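Local coordinates for protein chitooligosaccharide oxidase (Gibberella zeae, PDB 6Y0R) that oxidises the C1 hydroxyl of chitooligosaccharides to lactones while reducing molecular oxygen to hydrogen peroxide, using a bicovalently bound FAD, at residues R210-G213 with A214-G217; K388-P391 with S392-A395; G421-L424 with I425-L428. All coordinates share one frame; numbering follows the deposited sequence.

Contact 1. Residues R210-G213 with A214-G217; sequences RGAG and ANFG. With FAD (flavin-adenine dinucleotide), chain B.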
# COMPACT_ATOMS: atom_id res chain seq x y z
N ARG A 210 -3.85 9.61 7.93
CA ARG A 210 -4.75 8.58 7.35
C ARG A 210 -4.80 8.81 5.85
O ARG A 210 -5.85 9.17 5.32
CB ARG A 210 -6.11 8.56 8.07
CG ARG A 210 -6.03 8.07 9.51
CD ARG A 210 -7.41 7.93 10.11
NE ARG A 210 -7.95 9.28 10.21
CZ ARG A 210 -9.25 9.62 10.31
NH1 ARG A 210 -9.58 10.92 10.35
NH2 ARG A 210 -10.21 8.69 10.29
N GLY A 211 -3.65 8.64 5.18
CA GLY A 211 -3.60 8.62 3.71
C GLY A 211 -2.39 9.35 3.17
O GLY A 211 -1.97 9.07 2.00
N ALA A 212 -1.81 10.28 3.94
CA ALA A 212 -0.61 11.05 3.52
C ALA A 212 0.39 11.08 4.66
O ALA A 212 1.11 12.06 4.88
CB ALA A 212 -1.06 12.44 3.08
N GLY A 213 0.49 9.96 5.38
CA GLY A 213 1.18 9.92 6.67
C GLY A 213 2.70 9.93 6.64
O GLY A 213 3.27 9.78 7.74
N ALA A 214 3.38 10.11 5.51
CA ALA A 214 4.85 10.32 5.49
C ALA A 214 5.21 11.80 5.71
O ALA A 214 6.39 12.09 5.91
CB ALA A 214 5.44 9.83 4.21
N ASN A 215 4.21 12.68 5.70
CA ASN A 215 4.44 14.15 5.49
C ASN A 215 4.66 14.90 6.81
O ASN A 215 5.08 16.06 6.72
CB ASN A 215 3.27 14.79 4.75
CG ASN A 215 3.33 14.52 3.27
OD1 ASN A 215 4.13 15.12 2.59
ND2 ASN A 215 2.54 13.57 2.78
N PHE A 216 4.40 14.32 7.99
CA PHE A 216 4.13 15.14 9.20
C PHE A 216 5.03 14.75 10.36
O PHE A 216 4.77 15.24 11.48
CB PHE A 216 2.65 15.08 9.57
CG PHE A 216 1.73 15.37 8.41
CD1 PHE A 216 1.66 16.64 7.85
CD2 PHE A 216 0.96 14.37 7.83
CE1 PHE A 216 0.81 16.91 6.80
CE2 PHE A 216 0.12 14.65 6.78
CZ PHE A 216 0.06 15.91 6.24
N GLY A 217 6.05 13.93 10.13
CA GLY A 217 6.91 13.41 11.21
C GLY A 217 6.97 11.90 11.19
O GLY A 217 6.52 11.29 10.23
PA FAD B . 8.53 1.90 3.47
O1A FAD B . 9.32 1.93 2.23
O2A FAD B . 9.19 1.67 4.77
O5B FAD B . 7.67 3.24 3.60
C5B FAD B . 6.70 3.62 2.63
C4B FAD B . 6.41 5.10 2.76
O4B FAD B . 5.83 5.37 4.06
C3B FAD B . 7.62 6.06 2.68
O3B FAD B . 7.21 7.36 2.22
C2B FAD B . 8.04 6.16 4.14
O2B FAD B . 8.85 7.30 4.45
C1B FAD B . 6.70 6.19 4.82
N9A FAD B . 6.71 5.70 6.19
C8A FAD B . 6.93 4.41 6.59
N7A FAD B . 6.88 4.27 7.91
C5A FAD B . 6.61 5.54 8.39
C6A FAD B . 6.45 6.05 9.69
N6A FAD B . 6.49 5.26 10.76
N1A FAD B . 6.22 7.39 9.84
C2A FAD B . 6.21 8.14 8.73
N3A FAD B . 6.32 7.77 7.45
C4A FAD B . 6.53 6.44 7.34
N1 FAD B . -0.23 -2.67 -0.82
C2 FAD B . -1.54 -2.91 -0.61
O2 FAD B . -2.35 -1.94 -0.36
N3 FAD B . -2.00 -4.19 -0.62
C4 FAD B . -1.19 -5.29 -0.85
O4 FAD B . -1.68 -6.44 -0.83
C4X FAD B . 0.19 -5.07 -1.07
N5 FAD B . 1.00 -6.12 -1.23
C5X FAD B . 2.35 -5.87 -1.30
C6 FAD B . 3.25 -6.97 -1.41
C7 FAD B . 4.62 -6.76 -1.50
C7M FAD B . 5.57 -7.93 -1.64
C8 FAD B . 5.15 -5.40 -1.43
C8M FAD B . 6.63 -5.10 -1.41
C9 FAD B . 4.24 -4.33 -1.37
C9A FAD B . 2.85 -4.54 -1.32
N10 FAD B . 1.96 -3.46 -1.21
C10 FAD B . 0.59 -3.69 -1.05
C1' FAD B . 2.42 -2.07 -1.25
C2' FAD B . 2.67 -1.53 0.16
O2' FAD B . 1.43 -1.22 0.81
C3' FAD B . 3.52 -0.29 0.04
O3' FAD B . 4.75 -0.72 -0.58
C4' FAD B . 3.76 0.32 1.43
O4' FAD B . 4.00 1.74 1.34
C5' FAD B . 4.93 -0.36 2.07
O5' FAD B . 5.07 0.05 3.45
P FAD B . 6.48 -0.19 4.14
O1P FAD B . 6.39 0.28 5.54
O2P FAD B . 6.99 -1.56 3.90
O3P FAD B . 7.42 0.76 3.22
O HOH W 1 3.80 11.86 9.28
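N215 turns its side-chain amide back on the carbonyl of A212, and F216 brings the CE2 corner of its ring beside the same oxygen. N215 ND2 gives A212 O a fairly straight bond of 3.0 Å, arriving from above the carbonyl plane although the oxygen lies close to the plane of the amide itself. N215 N bonds A212 O at 3.3 Å from the same face of the carbonyl, closing a type I beta turn from A212 to N215, so backbone and side chain of one residue together grip one buried acceptor. With chi1 -79°, N215 CG stands beside its own backbone N, which brings the amide within range. F216 CE2 lies 3.4 Å from A212 O, the oxygen meeting the ring obliquely, while N215 CB sits over the centre of one ring face. Water 1 links three backbone atoms across the bend, donating to G213 O and G217 O and accepting from F216 N. G213, A214 and G217 belong to the FAD pocket: A214 CB lies 3.6 Å from FAD O3B, and G213 O and G217 O both approach the adenine carbon C2A. The bend takes the chain from helix 203-212 into strand 218-228 of the FAD-binding domain; helix 466-476 lies against A212 and F216 through L469, with V472 and K473 also touching the F216 ring.

Contact 2. Residues K388-P391 with S392-A395; sequences KPKP and SDTA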
# COMPACT_ATOMS: atom_id res chain seq x y z
N LYS A 388 -17.25 3.86 1.43
CA LYS A 388 -18.29 4.42 2.35
C LYS A 388 -17.92 5.83 2.80
O LYS A 388 -18.73 6.77 2.65
CB LYS A 388 -18.55 3.48 3.53
CG LYS A 388 -19.60 4.02 4.47
CD LYS A 388 -19.98 3.00 5.51
CE LYS A 388 -20.72 3.61 6.69
NZ LYS A 388 -19.85 4.42 7.57
N PRO A 389 -16.70 6.10 3.31
CA PRO A 389 -16.31 7.48 3.63
C PRO A 389 -16.40 8.37 2.40
O PRO A 389 -16.17 7.92 1.32
CB PRO A 389 -14.88 7.37 4.18
CG PRO A 389 -14.76 5.92 4.59
CD PRO A 389 -15.59 5.17 3.58
N LYS A 390 -16.67 9.67 2.59
CA LYS A 390 -16.54 10.64 1.50
C LYS A 390 -15.05 10.85 1.24
O LYS A 390 -14.26 10.69 2.13
CB LYS A 390 -17.15 11.97 1.87
CG LYS A 390 -18.66 11.97 1.88
CD LYS A 390 -19.16 13.37 2.23
CE LYS A 390 -20.66 13.48 2.04
NZ LYS A 390 -21.08 14.90 2.11
N PRO A 391 -14.68 11.30 0.03
CA PRO A 391 -13.29 11.61 -0.27
C PRO A 391 -12.59 12.53 0.74
O PRO A 391 -11.39 12.34 1.01
CB PRO A 391 -13.41 12.28 -1.65
CG PRO A 391 -14.62 11.60 -2.30
CD PRO A 391 -15.57 11.39 -1.15
N SER A 392 -13.30 13.48 1.35
CA SER A 392 -12.69 14.46 2.26
C SER A 392 -12.63 13.95 3.70
O SER A 392 -12.07 14.63 4.54
CB SER A 392 -13.45 15.79 2.17
OG SER A 392 -14.80 15.57 2.50
N ASP A 393 -13.19 12.77 4.03
CA ASP A 393 -13.24 12.29 5.44
C ASP A 393 -11.86 11.91 5.99
O ASP A 393 -11.62 11.99 7.21
CB ASP A 393 -14.22 11.13 5.56
CG ASP A 393 -15.69 11.51 5.49
OD1 ASP A 393 -16.01 12.73 5.60
OD2 ASP A 393 -16.50 10.58 5.32
N THR A 394 -10.93 11.45 5.13
CA THR A 394 -9.53 11.16 5.50
C THR A 394 -8.67 11.75 4.37
O THR A 394 -9.25 12.12 3.35
CB THR A 394 -9.26 9.65 5.61
OG1 THR A 394 -9.49 9.02 4.35
CG2 THR A 394 -10.11 8.98 6.68
N ALA A 395 -7.36 11.78 4.55
CA ALA A 395 -6.46 12.21 3.45
C ALA A 395 -6.58 11.26 2.26
O ALA A 395 -6.32 11.68 1.12
CB ALA A 395 -5.05 12.28 3.97
O HOH W 2 -11.64 9.69 2.61
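D393 folds its carboxylate back over K390, and the two residues bond to each other in both directions. D393 OD2 accepts from K390 N at 2.9 Å, the donor lying 64° out of the carboxylate plane, so the group is met from above. The aspartate has CG anti to its carbonyl carbon (chi1 -74°), a setting that also places OD2 3.5 Å from P389 CA and 3.8 Å from P389 CB. In return D393 N bonds K390 O at 3.0 Å. This closes a turn with P391 and S392 at its corners; their backbone angles are those of a type I beta turn, and proline suits the first corner. The turn lies at the surface, in the loop between strands 371-378 and 403-411. K390 runs straight out beyond CG, keeping NZ 6.5 Å from D393 OD1, with no salt bridge. Water 2 joins K390 O to T394 OG1, 2.8 Å from that hydroxyl oxygen, which is also hydrogen-bonded to R399 NH1. P391 O and A395 O both accept from N465 ND2, while S392 O accepts from W207 NE1 on helix 203-212.

Contact 3. Residues G421-L424 with I425-L428; sequences GFNL and IKGL
G421 meets I425 through its carbonyl: I425 N bonds G421 O at 3.0 Å, and the isoleucine lays CG1 against the same oxygen at 3.5 Å. CG1 is there because it is anti to I425's carbonyl carbon (chi1 -69°), pointing back along the helix. F422 follows with a bond from K426 N to its carbonyl, and K426 CB rests 3.3 Å from F422 O. The phenylalanine ring takes no part in this and packs elsewhere, edge-to-face with Y340 and against the ring of Y417. N423 O accepts from G427 N at 2.9 Å, and the N423 side chain passes over K426, the two crossing obliquely on the exposed side. The lysine leaves the backbone extended, then bends at chi3 and chi4, which brings CE to 3.2 Å from N423 OD1 and NZ to 3.3 Å. L424 ends the first segment; L428 N bonds L424 O at 3.0 Å, and L428 CB lies 3.6 Å from that carbonyl oxygen. Both leucines touch W372, while I425 leans on Y340 and S342; L428 also reaches L374, and F360 and V361 of helix 351-367. Polar N423 and K426 on one side, with L424, I425 and L428 on the other, make this an amphipathic alpha helix laid on a sheet: helix 420-433 covers part of the seven-stranded antiparallel sheet that includes strands 371-378 and 338-346.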
# COMPACT_ATOMS: atom_id res chain seq x y z
N GLY A 421 10.22 -0.40 -21.01
CA GLY A 421 9.28 -0.85 -19.95
C GLY A 421 8.42 0.28 -19.41
O GLY A 421 7.19 0.05 -19.12
N PHE A 422 8.98 1.47 -19.25
CA PHE A 422 8.19 2.66 -18.88
C PHE A 422 7.08 2.88 -19.90
O PHE A 422 5.95 3.23 -19.49
CB PHE A 422 9.07 3.91 -18.77
CG PHE A 422 10.20 3.82 -17.77
CD1 PHE A 422 9.97 3.37 -16.48
CD2 PHE A 422 11.49 4.24 -18.08
CE1 PHE A 422 10.98 3.31 -15.54
CE2 PHE A 422 12.49 4.23 -17.12
CZ PHE A 422 12.26 3.72 -15.87
N ASN A 423 7.39 2.78 -21.21
CA ASN A 423 6.37 3.09 -22.24
C ASN A 423 5.32 1.96 -22.28
O ASN A 423 4.16 2.26 -22.53
CB ASN A 423 6.96 3.33 -23.63
CG ASN A 423 6.14 4.35 -24.40
OD1 ASN A 423 5.97 5.48 -23.95
ND2 ASN A 423 5.63 3.97 -25.56
N LEU A 424 5.72 0.73 -22.01
CA LEU A 424 4.78 -0.41 -22.01
C LEU A 424 3.74 -0.13 -20.92
O LEU A 424 2.51 -0.25 -21.17
CB LEU A 424 5.52 -1.70 -21.67
CG LEU A 424 4.63 -2.92 -21.40
CD1 LEU A 424 3.82 -3.27 -22.62
CD2 LEU A 424 5.46 -4.10 -20.94
N ILE A 425 4.22 0.17 -19.71
CA ILE A 425 3.29 0.34 -18.55
C ILE A 425 2.45 1.61 -18.73
O ILE A 425 1.22 1.61 -18.39
CB ILE A 425 4.09 0.32 -17.24
CG1 ILE A 425 4.68 -1.06 -16.95
CG2 ILE A 425 3.27 0.82 -16.05
CD1 ILE A 425 3.67 -2.15 -16.80
N LYS A 426 3.04 2.71 -19.18
CA LYS A 426 2.28 3.93 -19.50
C LYS A 426 1.17 3.60 -20.51
O LYS A 426 0.05 4.09 -20.38
CB LYS A 426 3.20 5.01 -20.05
CG LYS A 426 2.50 6.33 -20.30
CD LYS A 426 3.45 7.47 -20.64
CE LYS A 426 4.30 7.16 -21.85
NZ LYS A 426 3.75 7.75 -23.10
N GLY A 427 1.49 2.81 -21.52
CA GLY A 427 0.51 2.50 -22.58
C GLY A 427 -0.63 1.65 -22.02
O GLY A 427 -1.79 1.96 -22.35
N LEU A 428 -0.31 0.67 -21.18
CA LEU A 428 -1.33 -0.18 -20.50
C LEU A 428 -2.29 0.72 -19.72
O LEU A 428 -3.53 0.60 -19.84
CB LEU A 428 -0.63 -1.15 -19.55
CG LEU A 428 -0.43 -2.59 -19.99
CD1 LEU A 428 0.31 -3.30 -18.86
CD2 LEU A 428 -1.77 -3.27 -20.31

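From the N terminus, the three contacts follow in series, each a local turn of chain; none nests in or crosses another. Contact 1 comes first, carrying helix 203-212 into strand 218-228 beside the adenosine half of FAD. The chain then lays down six of the seven strands of the large sheet; contact 2 makes its turn in the loop from strand 371-378 to the last of them, 403-411. That loop returns to the FAD-binding domain: T394 and A395 pack on R210 O, so contacts 1 and 2 touch although their centres are 15 Å apart. Contact 3, after strand 403-411, lies on helix 420-433 over the sheet, its nearest atoms about 21 Å from contact 1 and about 22 Å from contact 2.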